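Anti-h(o) lectin I (PDB 1FX5) binds L-fucose as a metal-dependent plant lectin specific for the H(O) blood group and works as a homodimer. Local coordinates at residues Phe6-Phe11 with Leu229-Thr234; Ser67-Phe72 with Glu171-Ala176; Gly88-Leu93 with Gly213-Thr218. One frame throughout, in Å; residues are numbered along the deposited sequence.

Contact 1 of 3, residues Phe6-Phe11 with Leu229-Thr234; sequences FKFKNF and LNWYFT
The first torsion of F6 folds its ring in between the backbone N and the carbonyl carbon (chi1 57°). That of W231 swings the indole away from its own N (chi1 -176°). Both rings stand on the same face of the sheet, where they meet edge to face. The edge of F6 at CE1 points into the face of the six-membered ring of W231, in a T-shaped stack with planes at 81°. F6 CE1 lies 3.9 Å from W231 CE3. F233 closes on the same phenyl ring from a different side. Its CB sits over one face of F6 as a CH-pi contact, with F233 CB 3.6 Å from F6 CZ. The F233 ring itself is slid aside and barely overlaps F6.

F8 runs alongside W231, pointing the same way, with F8 CE2 4.0 Å from W231 CE3. F11, in the loop after the strand, reaches W231 CB with its CZ at 4.1 Å. W231 NE1 is satisfied by the hydroxyl of T70.

Four backbone hydrogen bonds join F6 to F233 and F8 to W231. The shortest runs 2.8 Å from F8 N to W231 O. Between them, K7 and Y232 form a non-hydrogen-bonded pair, with K7 CB at the edge of the tyrosine ring.

F6 and K7 also pair antiparallel with a strand of the second subunit, and K9 N bonds to D2 of that subunit. The aromatic cluster thus lies beside the seam of a continuous intersubunit sheet, consistent with the canonical legume lectin dimer, in which the back sheets of two subunits run on into each other.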
# COMPACT_ATOMS: atom_id res chain seq x y z
N PHE A 6 6.39 -4.25 -2.60
CA PHE A 6 5.30 -5.09 -3.08
C PHE A 6 5.76 -5.77 -4.35
O PHE A 6 6.71 -5.31 -5.00
CB PHE A 6 3.99 -4.30 -3.31
CG PHE A 6 4.11 -3.14 -4.26
CD1 PHE A 6 4.17 -3.34 -5.65
CD2 PHE A 6 4.07 -1.84 -3.79
CE1 PHE A 6 4.17 -2.27 -6.55
CE2 PHE A 6 4.06 -0.78 -4.68
CZ PHE A 6 4.10 -0.99 -6.06
N LYS A 7 5.12 -6.89 -4.68
CA LYS A 7 5.46 -7.64 -5.89
C LYS A 7 4.22 -8.25 -6.50
O LYS A 7 3.40 -8.87 -5.79
CB LYS A 7 6.46 -8.77 -5.60
CG LYS A 7 6.95 -9.47 -6.87
CD LYS A 7 7.57 -10.83 -6.60
CE LYS A 7 8.93 -10.74 -5.94
NZ LYS A 7 9.55 -12.10 -5.79
N PHE A 8 4.03 -8.02 -7.79
CA PHE A 8 2.90 -8.54 -8.52
C PHE A 8 3.54 -9.53 -9.51
O PHE A 8 4.32 -9.11 -10.38
CB PHE A 8 2.21 -7.45 -9.36
CG PHE A 8 1.38 -6.47 -8.59
CD1 PHE A 8 0.02 -6.68 -8.41
CD2 PHE A 8 1.94 -5.28 -8.13
CE1 PHE A 8 -0.78 -5.72 -7.78
CE2 PHE A 8 1.14 -4.31 -7.50
CZ PHE A 8 -0.22 -4.54 -7.33
N LYS A 9 3.26 -10.82 -9.35
CA LYS A 9 3.82 -11.84 -10.26
C LYS A 9 3.03 -11.81 -11.57
O LYS A 9 3.52 -12.25 -12.61
CB LYS A 9 3.77 -13.20 -9.61
CG LYS A 9 4.74 -13.27 -8.47
CD LYS A 9 4.65 -14.58 -7.74
CE LYS A 9 5.73 -14.64 -6.69
NZ LYS A 9 5.31 -15.54 -5.60
N ASN A 10 1.81 -11.31 -11.47
CA ASN A 10 0.85 -11.14 -12.57
C ASN A 10 -0.28 -10.31 -11.96
O ASN A 10 -0.21 -10.00 -10.77
CB ASN A 10 0.35 -12.46 -13.17
CG ASN A 10 -0.32 -13.37 -12.17
OD1 ASN A 10 -0.70 -12.95 -11.08
ND2 ASN A 10 -0.48 -14.62 -12.54
N PHE A 11 -1.29 -9.94 -12.73
CA PHE A 11 -2.39 -9.13 -12.20
C PHE A 11 -3.76 -9.80 -12.27
O PHE A 11 -4.05 -10.52 -13.23
CB PHE A 11 -2.43 -7.79 -12.97
CG PHE A 11 -1.12 -7.03 -12.95
CD1 PHE A 11 -0.12 -7.30 -13.89
CD2 PHE A 11 -0.88 -6.04 -12.00
CE1 PHE A 11 1.08 -6.60 -13.89
CE2 PHE A 11 0.33 -5.34 -11.98
CZ PHE A 11 1.31 -5.63 -12.93
N LEU A 229 3.70 -7.07 -17.74
CA LEU A 229 3.54 -8.44 -17.25
C LEU A 229 3.66 -8.67 -15.73
O LEU A 229 3.04 -9.57 -15.18
CB LEU A 229 4.53 -9.35 -17.97
CG LEU A 229 4.35 -9.55 -19.48
CD1 LEU A 229 5.63 -10.07 -20.05
CD2 LEU A 229 3.20 -10.50 -19.77
N ASN A 230 4.56 -7.93 -15.09
CA ASN A 230 4.76 -8.05 -13.65
C ASN A 230 5.36 -6.75 -13.17
O ASN A 230 5.75 -5.90 -13.99
CB ASN A 230 5.69 -9.21 -13.32
CG ASN A 230 6.92 -9.25 -14.21
OD1 ASN A 230 7.66 -8.28 -14.33
ND2 ASN A 230 7.10 -10.38 -14.89
N TRP A 231 5.51 -6.64 -11.86
CA TRP A 231 6.05 -5.42 -11.30
C TRP A 231 6.53 -5.62 -9.88
O TRP A 231 5.80 -6.19 -9.06
CB TRP A 231 4.92 -4.38 -11.31
CG TRP A 231 5.26 -2.99 -10.87
CD1 TRP A 231 6.50 -2.39 -10.87
CD2 TRP A 231 4.33 -1.99 -10.44
NE1 TRP A 231 6.38 -1.08 -10.48
CE2 TRP A 231 5.06 -0.80 -10.21
CE3 TRP A 231 2.94 -1.98 -10.24
CZ2 TRP A 231 4.45 0.39 -9.79
CZ3 TRP A 231 2.33 -0.80 -9.83
CH2 TRP A 231 3.09 0.37 -9.61
N TYR A 232 7.73 -5.13 -9.60
CA TYR A 232 8.33 -5.22 -8.28
C TYR A 232 8.77 -3.80 -7.92
O TYR A 232 9.35 -3.10 -8.77
CB TYR A 232 9.52 -6.18 -8.30
CG TYR A 232 10.41 -6.03 -7.10
CD1 TYR A 232 10.11 -6.67 -5.89
CD2 TYR A 232 11.57 -5.25 -7.15
CE1 TYR A 232 10.93 -6.54 -4.78
CE2 TYR A 232 12.41 -5.10 -6.04
CZ TYR A 232 12.08 -5.75 -4.86
OH TYR A 232 12.91 -5.62 -3.76
N PHE A 233 8.54 -3.39 -6.66
CA PHE A 233 8.91 -2.05 -6.20
C PHE A 233 9.29 -2.03 -4.74
O PHE A 233 8.60 -2.62 -3.91
CB PHE A 233 7.73 -1.08 -6.39
CG PHE A 233 8.00 0.32 -5.89
CD1 PHE A 233 8.51 1.28 -6.75
CD2 PHE A 233 7.74 0.67 -4.57
CE1 PHE A 233 8.77 2.59 -6.30
CE2 PHE A 233 8.00 1.97 -4.11
CZ PHE A 233 8.52 2.93 -4.98
N THR A 234 10.33 -1.27 -4.41
CA THR A 234 10.78 -1.16 -3.04
C THR A 234 11.45 0.19 -2.77
O THR A 234 12.26 0.67 -3.60
CB THR A 234 11.71 -2.35 -2.64
OG1 THR A 234 12.28 -2.11 -1.35
CG2 THR A 234 12.84 -2.47 -3.59

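Contact 2 of 3, residues Ser67-Phe72 with Glu171-Ala176; sequences SFITSF and EIIYEA
Y174 presses its CB, as a bump, onto one face of the F68 ring, toward the rim. This CH-pi contact is tight, with Y174 CB 3.4 Å from F68 CE1. F68 is turned in between its own N and carbonyl carbon (chi1 73°), which tips the ring across toward the neighbouring strand. The tyrosine ring continues outward, slid past F68, and its hydroxyl bonds to V200 O.

At the next pair on this face, two residues along, the methyl CG2 of T70 fits beside the branched CB of I172 at 3.7 Å. The T70 hydroxyl turns the other way, to Y232 O and W231 NE1 of strand 224-236. The CD1 tip of I172 reaches the edge of the F72 ring.

On the other face, I69 and I173 lie side by side, with their CG1 atoms 3.8 Å apart. Four backbone hydrogen bonds hold this register, two at F68-Y174 and two at T70-I172. At the strand end, S67 OG accepts a fifth bond from A176 N at 3.0 Å.

Strand 67-72 also pairs with strand 224-236 on its far side, and strand 171-175 with strand 180-187. F91 and L93 of strand 88-94 pack over the buried face.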
# COMPACT_ATOMS: atom_id res chain seq x y z
N SER A 67 15.50 6.13 -1.14
CA SER A 67 16.12 5.50 -2.30
C SER A 67 15.09 4.45 -2.75
O SER A 67 14.28 3.97 -1.92
CB SER A 67 17.41 4.79 -1.90
OG SER A 67 18.44 5.71 -1.64
N PHE A 68 15.06 4.12 -4.04
CA PHE A 68 14.11 3.13 -4.52
C PHE A 68 14.61 2.37 -5.73
O PHE A 68 15.56 2.80 -6.41
CB PHE A 68 12.71 3.75 -4.79
CG PHE A 68 12.62 4.62 -6.04
CD1 PHE A 68 12.58 6.01 -5.93
CD2 PHE A 68 12.53 4.06 -7.31
CE1 PHE A 68 12.45 6.83 -7.07
CE2 PHE A 68 12.40 4.86 -8.44
CZ PHE A 68 12.36 6.24 -8.32
N ILE A 69 13.97 1.24 -5.98
CA ILE A 69 14.32 0.41 -7.11
C ILE A 69 13.03 -0.23 -7.57
O ILE A 69 12.19 -0.58 -6.74
CB ILE A 69 15.34 -0.67 -6.76
CG1 ILE A 69 15.69 -1.48 -8.00
CG2 ILE A 69 14.76 -1.63 -5.77
CD1 ILE A 69 16.68 -2.58 -7.71
N THR A 70 12.82 -0.30 -8.87
CA THR A 70 11.62 -0.91 -9.43
C THR A 70 12.02 -1.68 -10.70
O THR A 70 13.01 -1.32 -11.37
CB THR A 70 10.54 0.17 -9.77
OG1 THR A 70 9.28 -0.46 -10.01
CG2 THR A 70 10.92 0.97 -11.01
N SER A 71 11.32 -2.77 -10.98
CA SER A 71 11.61 -3.56 -12.16
C SER A 71 10.29 -4.14 -12.68
O SER A 71 9.37 -4.43 -11.90
CB SER A 71 12.62 -4.68 -11.85
OG SER A 71 12.14 -5.53 -10.82
N PHE A 72 10.20 -4.26 -14.00
CA PHE A 72 9.01 -4.79 -14.67
C PHE A 72 9.34 -5.21 -16.10
O PHE A 72 10.35 -4.78 -16.68
CB PHE A 72 7.87 -3.74 -14.67
CG PHE A 72 8.21 -2.45 -15.37
CD1 PHE A 72 7.97 -2.30 -16.73
CD2 PHE A 72 8.81 -1.40 -14.68
CE1 PHE A 72 8.31 -1.13 -17.40
CE2 PHE A 72 9.16 -0.22 -15.34
CZ PHE A 72 8.92 -0.08 -16.70
N GLU A 171 14.76 -1.90 -15.49
CA GLU A 171 15.18 -1.71 -14.12
C GLU A 171 15.48 -0.22 -13.93
O GLU A 171 16.28 0.36 -14.69
CB GLU A 171 16.39 -2.55 -13.79
CG GLU A 171 16.69 -2.51 -12.31
CD GLU A 171 17.81 -3.43 -11.93
OE1 GLU A 171 17.94 -4.51 -12.57
OE2 GLU A 171 18.57 -3.08 -11.00
N ILE A 172 14.83 0.39 -12.93
CA ILE A 172 15.00 1.81 -12.61
C ILE A 172 15.43 1.95 -11.16
O ILE A 172 14.79 1.41 -10.24
CB ILE A 172 13.68 2.61 -12.86
CG1 ILE A 172 13.22 2.40 -14.30
CG2 ILE A 172 13.91 4.12 -12.65
CD1 ILE A 172 11.86 2.99 -14.61
N ILE A 173 16.47 2.74 -10.93
CA ILE A 173 17.00 2.96 -9.58
C ILE A 173 17.27 4.42 -9.19
O ILE A 173 17.77 5.21 -10.01
CB ILE A 173 18.39 2.23 -9.46
CG1 ILE A 173 18.25 0.73 -9.69
CG2 ILE A 173 19.06 2.50 -8.12
CD1 ILE A 173 19.56 0.07 -10.05
N TYR A 174 16.89 4.79 -7.98
CA TYR A 174 17.15 6.15 -7.54
C TYR A 174 17.99 5.98 -6.28
O TYR A 174 17.55 5.33 -5.32
CB TYR A 174 15.89 6.97 -7.26
CG TYR A 174 16.22 8.42 -6.89
CD1 TYR A 174 16.73 9.32 -7.84
CD2 TYR A 174 16.08 8.88 -5.58
CE1 TYR A 174 17.08 10.63 -7.50
CE2 TYR A 174 16.42 10.19 -5.23
CZ TYR A 174 16.93 11.05 -6.18
OH TYR A 174 17.29 12.33 -5.79
N GLU A 175 19.23 6.44 -6.32
CA GLU A 175 20.13 6.34 -5.18
C GLU A 175 20.18 7.75 -4.57
O GLU A 175 20.81 8.65 -5.12
CB GLU A 175 21.52 5.92 -5.61
CG GLU A 175 22.45 5.82 -4.43
CD GLU A 175 23.90 5.81 -4.85
OE1 GLU A 175 24.59 6.84 -4.62
OE2 GLU A 175 24.36 4.79 -5.40
N ALA A 176 19.56 7.92 -3.41
CA ALA A 176 19.50 9.21 -2.71
C ALA A 176 20.82 9.92 -2.37
O ALA A 176 20.90 11.15 -2.50
CB ALA A 176 18.62 9.10 -1.45

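Contact 3 of 3, residues Gly88-Leu93 with Gly213-Thr218; sequences GLTFFL and GFSGST. Unlike the reference sequence in segment 213-218: S217 (reference Gly).
Backbone hydrogen bonds tie T90 to S215 and F92 to G213 in this antiparallel ladder. T90 N reaches S215 O at 2.9 Å, and F92 N reaches G213 O at 3.1 Å. The return bond from G213 N to F92 O is weak, as is the one from S217 N to G88 O. Close CA-H...O contacts fill the gaps, such as F214 CA to T90 O at 3.1 Å.

Aromatic packing dominates the face bearing L89, F91 and F214. F91 turns its edge toward the face of F214 in a T-shaped pair, with planes at 75°. F91 CD2 lies 3.9 Å from F214 CE2. F214 meets the rings of F72 and W231 as well, so this face is packed against the other sheet.

On the opposite face the contacts are mixed. F92 is folded in beside its own main chain (chi1 72°), and this brings the ring edge at CD1 and CE1 over to the backbone of G213 and F214. F92 CE1 then sits 3.6 Å from F214 C. T90 lays its methyl CG2 against S215 OG at 3.3 Å. The S215 hydroxyl is bound to F107 O, which fixes its rotation. S217, which differs from the reference sequence, is held in a similar way by G104 O. G88 takes backbone angles that call for glycine.

Every touching residue is buried. The side chain of T90 is about 4 Å from that of E125, a manganese ligand on the adjoining strand 122-127. Strand 209-219 pairs on its other side with strand 44-59. These two strands lie in the middle of the curved front sheet of the legume lectin jelly roll, flanked by strands 122-127 and 44-59, the sheet that adjoins the metal sites.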
# COMPACT_ATOMS: atom_id res chain seq x y z
N GLY A 88 4.07 5.11 -26.88
CA GLY A 88 4.99 4.63 -25.86
C GLY A 88 4.40 4.47 -24.47
O GLY A 88 3.18 4.52 -24.30
N LEU A 89 5.24 4.17 -23.49
CA LEU A 89 4.77 4.00 -22.13
C LEU A 89 5.66 4.81 -21.19
O LEU A 89 6.77 5.22 -21.56
CB LEU A 89 4.66 2.53 -21.71
CG LEU A 89 5.93 1.71 -21.61
CD1 LEU A 89 5.82 0.72 -20.47
CD2 LEU A 89 6.18 1.00 -22.92
N THR A 90 5.25 4.90 -19.93
CA THR A 90 5.99 5.67 -18.96
C THR A 90 5.91 5.14 -17.53
O THR A 90 4.90 4.48 -17.18
CB THR A 90 5.26 7.07 -18.98
OG1 THR A 90 6.04 8.07 -19.63
CG2 THR A 90 4.76 7.52 -17.66
N PHE A 91 6.99 5.32 -16.76
CA PHE A 91 7.00 4.91 -15.34
C PHE A 91 7.10 6.34 -14.75
O PHE A 91 7.98 7.12 -15.15
CB PHE A 91 8.18 4.07 -14.88
CG PHE A 91 8.20 3.87 -13.38
CD1 PHE A 91 8.97 4.71 -12.56
CD2 PHE A 91 7.36 2.95 -12.76
CE1 PHE A 91 8.89 4.63 -11.17
CE2 PHE A 91 7.28 2.87 -11.38
CZ PHE A 91 8.04 3.73 -10.58
N PHE A 92 6.22 6.71 -13.81
CA PHE A 92 6.29 8.06 -13.26
C PHE A 92 5.94 8.28 -11.79
O PHE A 92 5.34 7.41 -11.15
CB PHE A 92 5.40 8.99 -14.12
CG PHE A 92 3.90 8.77 -13.92
CD1 PHE A 92 3.28 7.62 -14.39
CD2 PHE A 92 3.13 9.71 -13.25
CE1 PHE A 92 1.91 7.40 -14.18
CE2 PHE A 92 1.75 9.50 -13.03
CZ PHE A 92 1.15 8.33 -13.50
N LEU A 93 6.39 9.41 -11.26
CA LEU A 93 6.13 9.79 -9.86
C LEU A 93 5.43 11.15 -9.98
O LEU A 93 5.93 12.03 -10.70
CB LEU A 93 7.44 9.91 -9.05
CG LEU A 93 8.19 8.59 -8.83
CD1 LEU A 93 9.31 8.52 -9.80
CD2 LEU A 93 8.78 8.50 -7.47
N GLY A 213 3.36 4.74 -10.73
CA GLY A 213 2.53 4.00 -11.66
C GLY A 213 3.02 4.08 -13.09
O GLY A 213 4.16 4.49 -13.33
N PHE A 214 2.15 3.75 -14.04
CA PHE A 214 2.49 3.77 -15.44
C PHE A 214 1.40 4.47 -16.26
O PHE A 214 0.25 4.61 -15.82
CB PHE A 214 2.57 2.34 -16.02
CG PHE A 214 3.45 1.36 -15.25
CD1 PHE A 214 2.91 0.56 -14.23
CD2 PHE A 214 4.79 1.18 -15.59
CE1 PHE A 214 3.69 -0.40 -13.58
CE2 PHE A 214 5.56 0.23 -14.94
CZ PHE A 214 5.01 -0.56 -13.94
N SER A 215 1.76 4.84 -17.48
CA SER A 215 0.84 5.49 -18.41
C SER A 215 1.22 4.92 -19.79
O SER A 215 2.38 4.53 -20.02
CB SER A 215 0.96 7.03 -18.37
OG SER A 215 1.93 7.56 -19.26
N GLY A 216 0.23 4.81 -20.68
CA GLY A 216 0.46 4.29 -22.01
C GLY A 216 -0.47 5.05 -22.92
O GLY A 216 -1.57 5.42 -22.48
N SER A 217 -0.07 5.32 -24.17
CA SER A 217 -0.93 6.04 -25.07
C SER A 217 -0.58 5.79 -26.53
O SER A 217 0.49 5.26 -26.83
CB SER A 217 -0.94 7.55 -24.75
OG SER A 217 0.33 8.10 -24.98
N THR A 218 -1.50 6.16 -27.42
CA THR A 218 -1.35 5.99 -28.85
C THR A 218 -2.19 7.02 -29.64
O THR A 218 -2.92 7.82 -29.05
CB THR A 218 -1.70 4.54 -29.24
OG1 THR A 218 -1.22 4.26 -30.57
CG2 THR A 218 -3.21 4.32 -29.16

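The chain visits the segments in the order 6-11, 67-72, 88-93, 171-176, 213-218, 229-234. Contact 1 therefore encloses the other two, while contacts 2 and 3 interleave. Their centres are 14 Å apart for contacts 1 and 2, and 16 Å for either with contact 3. Contacts 1 and 2 share the flat back sheet, where strands 224-236 and 64-78 are neighbours. Y232 N probably bonds to S71 O there. Contact 3 belongs to the curved front sheet. Its F91 and F214 pack on W231, F72, T70 and I172, closing the sandwich. One hydrophobic core thus joins the dimer-forming side to the metal-bearing side.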